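Aldehyde dehydrogenase (Burkholderia vietnamiensis, PDB 5KF0) probably oxidises aldehydes to carboxylic acids with a nicotinamide cofactor, as other members of the aldehyde dehydrogenase family do, and binds NADPH in this crystal. Local coordinates at residues L223-E228 with E247-K252; V241-K246 with V254-G259; D410-L415 with V457-L462. One frame throughout, in Å; residues are numbered along the deposited sequence.

Contact 1: L223-E228 with E247-K252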
# COMPACT_ATOMS: atom_id res chain seq x y z
N LEU A 223 -10.62 -19.23 -31.85
CA LEU A 223 -9.88 -19.84 -30.74
C LEU A 223 -9.33 -18.80 -29.77
O LEU A 223 -9.12 -19.10 -28.59
CB LEU A 223 -8.74 -20.71 -31.26
CG LEU A 223 -9.20 -22.01 -31.94
CD1 LEU A 223 -8.02 -22.68 -32.64
CD2 LEU A 223 -9.85 -22.95 -30.94
N PHE A 224 -9.09 -17.57 -30.24
CA PHE A 224 -8.64 -16.52 -29.32
C PHE A 224 -9.65 -16.25 -28.22
O PHE A 224 -9.27 -15.78 -27.14
CB PHE A 224 -8.33 -15.23 -30.08
CG PHE A 224 -7.03 -15.27 -30.81
CD1 PHE A 224 -5.85 -14.94 -30.16
CD2 PHE A 224 -6.98 -15.65 -32.15
CE1 PHE A 224 -4.64 -14.99 -30.83
CE2 PHE A 224 -5.76 -15.70 -32.81
CZ PHE A 224 -4.60 -15.37 -32.15
N THR A 225 -10.92 -16.51 -28.47
CA THR A 225 -11.95 -16.32 -27.46
C THR A 225 -12.33 -17.62 -26.75
O THR A 225 -12.51 -17.62 -25.52
CB THR A 225 -13.20 -15.70 -28.10
OG1 THR A 225 -12.88 -14.38 -28.56
CG2 THR A 225 -14.37 -15.63 -27.11
N THR A 226 -12.44 -18.73 -27.47
CA THR A 226 -13.08 -19.92 -26.91
C THR A 226 -12.11 -20.98 -26.38
O THR A 226 -12.54 -21.83 -25.61
CB THR A 226 -14.01 -20.58 -27.95
OG1 THR A 226 -13.24 -21.08 -29.06
CG2 THR A 226 -15.04 -19.58 -28.46
N ASP A 227 -10.83 -20.98 -26.78
CA ASP A 227 -9.97 -22.07 -26.34
C ASP A 227 -9.81 -22.04 -24.82
O ASP A 227 -9.47 -21.00 -24.23
CB ASP A 227 -8.60 -22.00 -27.02
CG ASP A 227 -7.84 -23.31 -26.92
OD1 ASP A 227 -7.41 -23.67 -25.80
OD2 ASP A 227 -7.68 -23.99 -27.96
N GLU A 228 -10.09 -23.17 -24.16
CA GLU A 228 -10.08 -23.19 -22.71
C GLU A 228 -8.69 -23.20 -22.11
O GLU A 228 -8.56 -23.05 -20.89
CB GLU A 228 -10.87 -24.39 -22.18
CG GLU A 228 -10.17 -25.72 -22.36
CD GLU A 228 -10.85 -26.85 -21.60
OE1 GLU A 228 -11.90 -26.60 -20.97
OE2 GLU A 228 -10.32 -27.98 -21.63
N GLU A 247 -19.49 -13.08 -24.09
CA GLU A 247 -20.51 -14.13 -24.03
C GLU A 247 -19.98 -15.49 -24.47
O GLU A 247 -20.54 -16.52 -24.08
CB GLU A 247 -21.71 -13.76 -24.91
CG GLU A 247 -22.44 -12.51 -24.49
CD GLU A 247 -23.66 -12.25 -25.36
OE1 GLU A 247 -23.65 -12.65 -26.54
OE2 GLU A 247 -24.63 -11.64 -24.85
N LYS A 248 -18.94 -15.51 -25.30
CA LYS A 248 -18.42 -16.75 -25.87
C LYS A 248 -17.15 -17.24 -25.17
O LYS A 248 -16.61 -18.28 -25.55
CB LYS A 248 -18.12 -16.57 -27.36
CG LYS A 248 -19.32 -16.28 -28.24
CD LYS A 248 -18.84 -15.88 -29.63
CE LYS A 248 -19.88 -16.17 -30.69
NZ LYS A 248 -19.96 -17.63 -30.99
N ALA A 249 -16.67 -16.50 -24.17
CA ALA A 249 -15.32 -16.74 -23.65
C ALA A 249 -15.21 -18.01 -22.81
O ALA A 249 -14.09 -18.51 -22.63
CB ALA A 249 -14.88 -15.55 -22.80
N GLY A 250 -16.31 -18.53 -22.29
CA GLY A 250 -16.20 -19.70 -21.43
C GLY A 250 -15.70 -19.34 -20.03
O GLY A 250 -16.08 -18.31 -19.48
N LYS A 251 -14.82 -20.18 -19.47
CA LYS A 251 -14.42 -20.01 -18.07
C LYS A 251 -13.40 -18.90 -17.85
O LYS A 251 -13.28 -18.41 -16.71
CB LYS A 251 -13.84 -21.33 -17.54
CG LYS A 251 -14.83 -22.49 -17.58
CD LYS A 251 -14.21 -23.76 -16.96
CE LYS A 251 -15.19 -24.93 -16.98
NZ LYS A 251 -14.50 -26.23 -16.69
N LYS A 252 -12.64 -18.52 -18.87
CA LYS A 252 -11.53 -17.60 -18.69
C LYS A 252 -12.00 -16.24 -18.17
O LYS A 252 -13.14 -15.81 -18.39
CB LYS A 252 -10.78 -17.40 -20.01
CG LYS A 252 -11.66 -16.84 -21.13
CD LYS A 252 -10.92 -16.63 -22.46
CE LYS A 252 -10.34 -17.94 -23.02
NZ LYS A 252 -11.35 -19.01 -23.33
O HOH W 1 -12.78 -27.29 -18.75

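Contact 2: V241-K246 with V254-G259. With NDP (NADPH dihydro-nicotinamide-adenine-dinucleotide phosphate), chain E.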
# COMPACT_ATOMS: atom_id res chain seq x y z
N VAL A 241 -18.10 -5.77 -30.65
CA VAL A 241 -17.34 -7.01 -30.67
C VAL A 241 -17.04 -7.47 -29.24
O VAL A 241 -17.21 -8.65 -28.91
CB VAL A 241 -16.04 -6.84 -31.48
CG1 VAL A 241 -15.13 -8.05 -31.29
CG2 VAL A 241 -16.37 -6.64 -32.96
N GLY A 242 -16.55 -6.56 -28.40
CA GLY A 242 -16.09 -6.94 -27.07
C GLY A 242 -17.15 -7.62 -26.24
O GLY A 242 -16.90 -8.65 -25.60
N TRP A 243 -18.36 -7.06 -26.21
CA TRP A 243 -19.41 -7.67 -25.39
C TRP A 243 -19.85 -9.01 -25.97
O TRP A 243 -20.24 -9.91 -25.21
CB TRP A 243 -20.60 -6.71 -25.26
CG TRP A 243 -20.24 -5.47 -24.47
CD1 TRP A 243 -20.24 -4.18 -24.91
CD2 TRP A 243 -19.81 -5.43 -23.10
NE1 TRP A 243 -19.83 -3.33 -23.90
CE2 TRP A 243 -19.58 -4.07 -22.77
CE3 TRP A 243 -19.62 -6.40 -22.11
CZ2 TRP A 243 -19.15 -3.66 -21.50
CZ3 TRP A 243 -19.19 -6.00 -20.85
CH2 TRP A 243 -18.96 -4.64 -20.55
N ALA A 244 -19.78 -9.17 -27.29
CA ALA A 244 -20.10 -10.46 -27.90
C ALA A 244 -19.05 -11.51 -27.55
O ALA A 244 -19.40 -12.68 -27.31
CB ALA A 244 -20.20 -10.29 -29.42
N LEU A 245 -17.77 -11.13 -27.51
CA LEU A 245 -16.73 -12.09 -27.17
C LEU A 245 -16.83 -12.52 -25.71
O LEU A 245 -16.61 -13.70 -25.39
CB LEU A 245 -15.34 -11.53 -27.47
CG LEU A 245 -15.07 -11.26 -28.96
CD1 LEU A 245 -13.61 -10.91 -29.16
CD2 LEU A 245 -15.46 -12.47 -29.82
N LYS A 246 -17.21 -11.60 -24.81
CA LYS A 246 -17.41 -11.98 -23.41
C LYS A 246 -18.41 -13.13 -23.30
O LYS A 246 -18.20 -14.07 -22.52
CB LYS A 246 -17.87 -10.77 -22.59
CG LYS A 246 -18.06 -11.05 -21.09
CD LYS A 246 -18.48 -9.76 -20.36
CE LYS A 246 -18.48 -9.91 -18.83
NZ LYS A 246 -19.53 -10.80 -18.29
N VAL A 254 -12.15 -12.26 -18.39
CA VAL A 254 -12.31 -11.37 -19.54
C VAL A 254 -12.05 -9.94 -19.10
O VAL A 254 -12.63 -9.48 -18.10
CB VAL A 254 -13.71 -11.49 -20.16
CG1 VAL A 254 -13.88 -10.48 -21.30
CG2 VAL A 254 -13.94 -12.90 -20.67
N VAL A 255 -11.19 -9.24 -19.84
CA VAL A 255 -10.94 -7.81 -19.69
C VAL A 255 -11.29 -7.16 -21.01
O VAL A 255 -10.89 -7.65 -22.07
CB VAL A 255 -9.47 -7.53 -19.31
CG1 VAL A 255 -9.18 -6.02 -19.40
CG2 VAL A 255 -9.13 -8.07 -17.91
N LEU A 256 -12.05 -6.05 -20.96
CA LEU A 256 -12.52 -5.37 -22.16
C LEU A 256 -12.14 -3.89 -22.12
O LEU A 256 -12.44 -3.21 -21.14
CB LEU A 256 -14.05 -5.47 -22.30
CG LEU A 256 -14.62 -6.88 -22.40
CD1 LEU A 256 -16.14 -6.79 -22.46
CD2 LEU A 256 -14.08 -7.63 -23.62
N GLU A 257 -11.49 -3.41 -23.18
CA GLU A 257 -11.16 -2.00 -23.36
C GLU A 257 -11.87 -1.53 -24.62
O GLU A 257 -11.43 -1.84 -25.73
CB GLU A 257 -9.64 -1.80 -23.47
CG GLU A 257 -8.90 -1.94 -22.14
CD GLU A 257 -8.99 -0.69 -21.29
OE1 GLU A 257 -9.59 0.32 -21.72
OE2 GLU A 257 -8.47 -0.74 -20.15
N LEU A 258 -12.97 -0.79 -24.47
CA LEU A 258 -13.84 -0.52 -25.61
C LEU A 258 -13.92 0.97 -25.93
O LEU A 258 -12.94 1.70 -25.73
CB LEU A 258 -15.22 -1.12 -25.35
CG LEU A 258 -15.15 -2.54 -24.75
CD1 LEU A 258 -16.52 -3.02 -24.30
CD2 LEU A 258 -14.54 -3.55 -25.75
N GLY A 259 -15.06 1.43 -26.45
CA GLY A 259 -15.14 2.77 -27.01
C GLY A 259 -16.19 3.66 -26.35
O GLY A 259 -16.76 3.27 -25.33
PA NDP E . -12.76 -3.88 -33.98
O1A NDP E . -13.68 -4.27 -32.87
O2A NDP E . -13.47 -3.84 -35.34
O5B NDP E . -11.50 -4.84 -34.08
C5B NDP E . -10.61 -4.90 -32.94
C4B NDP E . -9.87 -6.21 -32.97
O4B NDP E . -10.80 -7.29 -32.70
C3B NDP E . -9.21 -6.55 -34.31
O3B NDP E . -8.00 -7.27 -34.08
C2B NDP E . -10.25 -7.47 -34.94
O2B NDP E . -9.72 -8.38 -35.93
C1B NDP E . -10.66 -8.26 -33.71
N9A NDP E . -11.92 -8.97 -33.85
C8A NDP E . -13.13 -8.51 -34.32
N7A NDP E . -14.10 -9.39 -34.26
C5A NDP E . -13.49 -10.51 -33.72
C6A NDP E . -13.97 -11.79 -33.39
N6A NDP E . -15.24 -12.19 -33.60
N1A NDP E . -13.10 -12.68 -32.85
C2A NDP E . -11.84 -12.30 -32.67
N3A NDP E . -11.26 -11.13 -32.94
C4A NDP E . -12.15 -10.27 -33.47
O3 NDP E . -12.13 -2.46 -33.65
PN NDP E . -11.19 -1.48 -34.48
O1N NDP E . -9.94 -2.19 -34.86
O2N NDP E . -12.01 -0.92 -35.61
O5D NDP E . -10.82 -0.33 -33.45
C5D NDP E . -11.68 0.76 -33.09
C4D NDP E . -12.40 0.42 -31.81
O4D NDP E . -11.43 0.16 -30.76
C3D NDP E . -13.29 1.56 -31.31
O3D NDP E . -14.55 1.10 -30.82
C2D NDP E . -12.43 2.18 -30.21
O2D NDP E . -13.12 2.94 -29.22
C1D NDP E . -11.77 0.94 -29.63
N1N NDP E . -10.57 1.36 -28.90
C2N NDP E . -10.45 1.16 -27.54
C3N NDP E . -9.44 1.68 -26.82
C7N NDP E . -9.27 1.40 -25.37
O7N NDP E . -8.12 1.34 -24.92
N7N NDP E . -10.35 1.29 -24.60
C4N NDP E . -8.46 2.59 -27.47
C5N NDP E . -8.49 2.45 -28.95
C6N NDP E . -9.53 1.92 -29.57
P2B NDP E . -9.58 -7.94 -37.51
O1X NDP E . -9.88 -6.49 -37.60
O2X NDP E . -8.19 -8.38 -37.86
O3X NDP E . -10.58 -8.79 -38.27

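Contact 3: D410-L415 with V457-L462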
# COMPACT_ATOMS: atom_id res chain seq x y z
N ASP A 410 -25.63 11.05 -20.35
CA ASP A 410 -26.74 10.64 -21.22
C ASP A 410 -26.17 9.88 -22.41
O ASP A 410 -26.11 10.37 -23.54
CB ASP A 410 -27.54 11.86 -21.65
CG ASP A 410 -28.59 11.53 -22.69
OD1 ASP A 410 -29.19 10.43 -22.58
OD2 ASP A 410 -28.80 12.35 -23.63
N SER A 411 -25.74 8.65 -22.14
CA SER A 411 -24.97 7.86 -23.08
C SER A 411 -24.96 6.41 -22.63
O SER A 411 -25.06 6.13 -21.43
CB SER A 411 -23.52 8.37 -23.17
OG SER A 411 -22.74 7.54 -24.02
N ASP A 412 -24.81 5.50 -23.60
CA ASP A 412 -24.49 4.10 -23.31
C ASP A 412 -23.09 3.94 -22.74
O ASP A 412 -22.79 2.90 -22.14
CB ASP A 412 -24.57 3.24 -24.58
CG ASP A 412 -25.94 3.20 -25.19
OD1 ASP A 412 -26.94 3.42 -24.48
OD2 ASP A 412 -26.01 2.89 -26.40
N PHE A 413 -22.24 4.94 -22.90
CA PHE A 413 -20.80 4.78 -22.72
C PHE A 413 -20.33 5.53 -21.48
O PHE A 413 -21.09 6.24 -20.83
CB PHE A 413 -20.08 5.26 -23.98
CG PHE A 413 -20.50 4.53 -25.21
CD1 PHE A 413 -20.20 3.18 -25.35
CD2 PHE A 413 -21.23 5.16 -26.22
CE1 PHE A 413 -20.60 2.47 -26.49
CE2 PHE A 413 -21.62 4.46 -27.37
CZ PHE A 413 -21.31 3.10 -27.49
N GLY A 414 -19.06 5.30 -21.14
CA GLY A 414 -18.48 5.91 -19.96
C GLY A 414 -16.99 5.65 -19.86
O GLY A 414 -16.52 5.03 -18.90
N LEU A 415 -16.22 6.14 -20.83
CA LEU A 415 -14.78 5.88 -20.81
C LEU A 415 -14.07 7.02 -20.09
O LEU A 415 -13.64 6.84 -18.94
CB LEU A 415 -14.25 5.65 -22.23
CG LEU A 415 -13.12 4.60 -22.32
CD1 LEU A 415 -12.78 4.27 -23.77
CD2 LEU A 415 -11.88 5.06 -21.57
N VAL A 457 -16.40 2.20 -17.91
CA VAL A 457 -17.54 1.54 -17.29
C VAL A 457 -18.72 1.63 -18.27
O VAL A 457 -18.55 2.06 -19.42
CB VAL A 457 -17.87 2.17 -15.92
CG1 VAL A 457 -16.70 1.93 -14.93
CG2 VAL A 457 -18.18 3.67 -16.05
N LYS A 458 -19.91 1.22 -17.83
CA LYS A 458 -21.06 1.09 -18.73
C LYS A 458 -20.64 0.28 -19.97
O LYS A 458 -19.95 -0.72 -19.82
CB LYS A 458 -21.63 2.48 -19.05
CG LYS A 458 -22.17 3.16 -17.77
CD LYS A 458 -22.35 4.68 -17.91
CE LYS A 458 -23.34 5.02 -19.00
NZ LYS A 458 -23.61 6.49 -19.06
N ASP A 459 -21.04 0.69 -21.18
CA ASP A 459 -20.69 -0.11 -22.36
C ASP A 459 -19.26 0.11 -22.84
O ASP A 459 -18.87 -0.49 -23.85
CB ASP A 459 -21.65 0.18 -23.51
CG ASP A 459 -23.00 -0.51 -23.34
OD1 ASP A 459 -23.15 -1.32 -22.41
OD2 ASP A 459 -23.92 -0.24 -24.15
N SER A 460 -18.46 0.92 -22.15
CA SER A 460 -17.11 1.25 -22.62
C SER A 460 -16.02 0.31 -22.12
O SER A 460 -14.86 0.45 -22.56
CB SER A 460 -16.72 2.68 -22.22
OG SER A 460 -17.56 3.62 -22.87
N GLY A 461 -16.30 -0.62 -21.21
CA GLY A 461 -15.25 -1.53 -20.82
C GLY A 461 -15.59 -2.32 -19.58
O GLY A 461 -16.66 -2.18 -18.98
N LEU A 462 -14.62 -3.16 -19.20
CA LEU A 462 -14.71 -4.00 -18.01
C LEU A 462 -13.28 -4.27 -17.57
O LEU A 462 -12.60 -5.10 -18.18
CB LEU A 462 -15.45 -5.29 -18.30
CG LEU A 462 -15.77 -6.12 -17.06
CD1 LEU A 462 -16.75 -5.37 -16.17
CD2 LEU A 462 -16.34 -7.46 -17.46
O HOH W 2 -24.14 0.28 -26.78

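Contact 1: L223-E228 with E247-K252
Lys252 reaches across to the end of helix 222-226 and plants its ammonium group among three carbonyl oxygens. Two belong to the facing segment: NZ donates to Thr225 O at 2.8 Å and to Asp227 O at 2.9 Å. Both are approached from above the carbonyl plane, 37° and 57° out of it. The third, Ala249 O, lies in Lys252's own segment and is met in its carbonyl plane. Turns at chi3 and chi4, both near +60°, fold the chain back to bring NZ there. Three bonds thus grip the ammonium of a buried lysine, and its positive charge is probably offset chiefly by carbonyl dipoles, the carboxylate of Asp227 not being in contact.

Van der Waals contact is slighter. Thr225 CG2 rests against the backbone of Lys248 and Ala249, 3.8 Å from Lys248 C, and Thr226 CG2 approaches Lys248 O at 3.6 Å. Of a separate kind is the CA-H...O contact from Ala249 CA to Thr225 O at 3.5 Å, a further load on that oxygen.

At the surface one water connects the charged ends, donating to Glu228 OE1 and accepting from Lys251 NZ. Lys251 NZ also forms a salt bridge with Asp459 of the second subunit.

Asp227 and Gly250, the latter with positive phi, are where the two segments leave helical geometry; the contact joins two helix C-terminal ends of the Rossmann-like cofactor-binding domain through one lysine that hydrogen-bonds carbonyls from both segments.

Contact 2: V241-K246 with V254-G259
Trp243 lays one face of its indole over Leu256 of strand 253-257 and Leu258 just after it. Leu256 CD1 sits against the six-membered ring in a CH-pi contact, 3.7 Å from the centroid and 23° off the normal. Leu258 CD1 meets the same face toward the pyrrole side, 3.3 Å from Trp243 NE1. With chi1 at -66°, CG of the tryptophan stands beside the backbone N and the ring swings over the strand. The indole N-H itself is spent on Asp459 O.

The other leucine branches turn to the helix backbone. Leu256 CD2 packs on Gly242 O at 3.6 Å and Leu258 CD2 on Gly242 CA at 4.0 Å, so that Gly242 presents bare backbone to both methyls. The axes of the short segments 241-246 and 254-257 run antiparallel, at 173° and 8.9 Å apart, as expected for the second half of the beta-alpha-beta crossover formed by strand 232-236, helix 239-248 and strand 253-257 in a Rossmann-like domain.

Farther along the helix, Lys246 CB touches Val254 CG1, while Lys246 NZ leads away to Gly250 O and Lys252 O of the second subunit.

The cofactor meets both segments. Val241 CG1 approaches adenine N7A, and Leu245 CD2 lies near N6A. At the other end of the dinucleotide, the carboxamide N7N donates almost straight to Leu258 O at 2.9 Å and also to Glu257 OE1, which fixes the rotation of the amide.

Contact 3: D410-L415 with V457-L462
In this aldehyde dehydrogenase the contact joins the loop between helix 401-409 and strand 416-420 to the turn that leads into strand 461-462, which lies beside strand 253-257 in the sheet of the cofactor domain. Ser460 OG and Gly414 N form a nearly straight hydrogen bond, 2.8 Å long with an angle of 176° at the hydrogen. The hydroxyl is also paired with Gly259 O, so one serine ties the loop to Gly259, just after strand 253-257. It lies close to the plane of the Phe413 ring, at its edge, and 3.2 Å from Phe413 CB.

Two backbone bonds frame this serine. Asp459 N donates to Asp412 O, and Val457 N donates to Gly414 O. Lys458 lies alongside the loop, its chain bent once, at chi3 (61°), which carries NZ back to Ser411 O at 2.8 Å, from above the carbonyl plane, and weakly to Phe413 O. The loop has its own brace: Phe413 N donates to Ser411 OG at 2.9 Å, an ST turn.

Asp412 and Asp459 stand side by side, pointing the same way, with carboxylate planes 56° apart and Asp412 OD2 4.4 Å from Asp459 OD2. A water donates to both OD2 atoms, at 2.7 Å from Asp459 OD2, and Lys251 of the second subunit forms a salt bridge with Asp459 OD1.

Every bond across the junction has a backbone group at one end at least, and three use a side chain at the other, with Lys458 engaging carbonyls rather than acids. The shared water and the lysine from the second subunit probably ease the repulsion between the two carboxylates.

In the fold
All three contacts are partly buried. Contact 2 lies nearest the centre of the chain, about 12 Å from it to the contact's centre, while contact 1, at about 22 Å, is the most peripheral and has exposed residues at its rim. Contacts 1 and 2 share helix 239-248 and touch there. Contacts 2 and 3 meet where strands 253-257 and 461-462 are neighbours in one sheet, whereas contacts 1 and 3 do not touch. Helix against strand is apolar in contact 2; contacts 1 and 3 use lysines bonded to carbonyls, each with one bridging water, and contact 3 adds backbone and serine bonds. All three reach the second subunit, and of them contact 2 is the one hydrogen-bonded to NADPH.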